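Side-chain contact in hypothetical protein Paer03002360 (Pseudomonas aeruginosa, PDB 2ERV), which removes the primary fatty acyl chain from the 3 position of lipid A in the bacterial outer membrane by hydrolysing its ester bond: residues A[91-95]-A[96-100]. Residues are numbered along the deposited sequence; the frame is centred on the assembly and turned at random.
Sequences TRVGD and QNLGS
N97 brings ND2 of its amide over one face of the R92 guanidinium, 3.4 Å from NH2 and displaced from the centre of the group, the two planes turned 37° apart. Both nitrogens are donors, so this is packing rather than a hydrogen bond; the NE of R92 forms a salt bridge with E53. With CG anti to the backbone N (chi1 -176°), OD1 of N97 accepts from G99 N at 3.1 Å, closing an Asx turn, and from a water, at 2.5 Å, that also bonds T91 OG1. On the face carrying V93 and Q96, V93 CG2 meets CD1 of L98, just beyond the strand, at 3.7 Å, and both side chains touch F88 and I139. The backbone beneath is a short β-hairpin at one end of the β-barrel, its two-residue loop, G94 and D95, in a type II' turn. V93 N bonds Q96 O at 2.9 Å, Q96 N bonds V93 O at 2.7 Å, and L98 N reaches T91 O at 2.7 Å. Farther out, Q96 NE2 donates to G138 O, its side chain about 6 Å from that of the catalytic E140, while S100 OG bonds L102 O and also ND2 of N129, a residue critical for activity.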
# COMPACT_ATOMS: atom_id res chain seq x y z
N THR A 91 2.31 7.80 -17.82
CA THR A 91 2.43 8.97 -16.96
C THR A 91 1.07 9.58 -16.62
O THR A 91 1.00 10.48 -15.79
CB THR A 91 3.29 10.06 -17.62
OG1 THR A 91 2.75 10.35 -18.91
CG2 THR A 91 4.72 9.54 -17.97
N ARG A 92 0.01 9.15 -17.31
CA ARG A 92 -1.34 9.62 -17.02
C ARG A 92 -2.17 8.46 -16.48
O ARG A 92 -2.22 7.42 -17.09
CB ARG A 92 -2.01 10.16 -18.27
CG ARG A 92 -1.48 11.50 -18.71
CD ARG A 92 -1.90 11.85 -20.15
NE ARG A 92 -1.82 13.31 -20.29
CZ ARG A 92 -0.78 13.94 -20.77
NH1 ARG A 92 0.28 13.24 -21.16
NH2 ARG A 92 -0.77 15.27 -20.85
N VAL A 93 -2.76 8.63 -15.30
CA VAL A 93 -3.45 7.55 -14.60
C VAL A 93 -4.71 8.19 -14.02
O VAL A 93 -4.65 9.27 -13.42
CB VAL A 93 -2.59 7.00 -13.43
CG1 VAL A 93 -3.25 5.82 -12.71
CG2 VAL A 93 -1.18 6.57 -13.95
N GLY A 94 -5.85 7.53 -14.22
CA GLY A 94 -7.11 8.05 -13.77
C GLY A 94 -7.30 9.44 -14.33
O GLY A 94 -7.11 9.64 -15.53
N ASP A 95 -7.63 10.39 -13.47
CA ASP A 95 -7.77 11.79 -13.88
C ASP A 95 -6.45 12.55 -13.73
O ASP A 95 -6.45 13.77 -13.81
CB ASP A 95 -8.80 12.51 -13.00
CG ASP A 95 -10.23 12.09 -13.26
OD1 ASP A 95 -10.55 11.35 -14.24
OD2 ASP A 95 -11.13 12.46 -12.48
N GLN A 96 -5.32 11.87 -13.51
CA GLN A 96 -4.09 12.54 -13.03
C GLN A 96 -2.94 12.48 -14.04
O GLN A 96 -2.71 11.47 -14.65
CB GLN A 96 -3.57 11.90 -11.73
CG GLN A 96 -4.60 11.79 -10.55
CD GLN A 96 -5.24 13.13 -10.19
OE1 GLN A 96 -6.40 13.37 -10.55
NE2 GLN A 96 -4.52 13.98 -9.46
N ASN A 97 -2.22 13.59 -14.20
CA ASN A 97 -0.98 13.58 -14.98
C ASN A 97 0.16 13.54 -14.00
O ASN A 97 0.45 14.55 -13.34
CB ASN A 97 -0.90 14.78 -15.90
CG ASN A 97 0.34 14.78 -16.80
OD1 ASN A 97 1.25 13.98 -16.64
ND2 ASN A 97 0.39 15.72 -17.71
N LEU A 98 0.74 12.36 -13.83
CA LEU A 98 1.82 12.17 -12.87
C LEU A 98 3.16 12.78 -13.29
O LEU A 98 4.07 12.95 -12.45
CB LEU A 98 2.02 10.68 -12.62
CG LEU A 98 0.81 9.89 -12.13
CD1 LEU A 98 1.23 8.47 -11.96
CD2 LEU A 98 0.40 10.51 -10.80
N GLY A 99 3.32 13.04 -14.59
CA GLY A 99 4.58 13.59 -15.10
C GLY A 99 5.61 12.53 -15.42
O GLY A 99 6.18 12.50 -16.52
N SER A 100 5.82 11.63 -14.46
CA SER A 100 6.75 10.53 -14.61
C SER A 100 6.05 9.18 -14.35
O SER A 100 5.08 9.12 -13.59
CB SER A 100 7.92 10.70 -13.65
OG SER A 100 7.51 10.68 -12.29
O HOH W 1 2.68 13.17 -18.53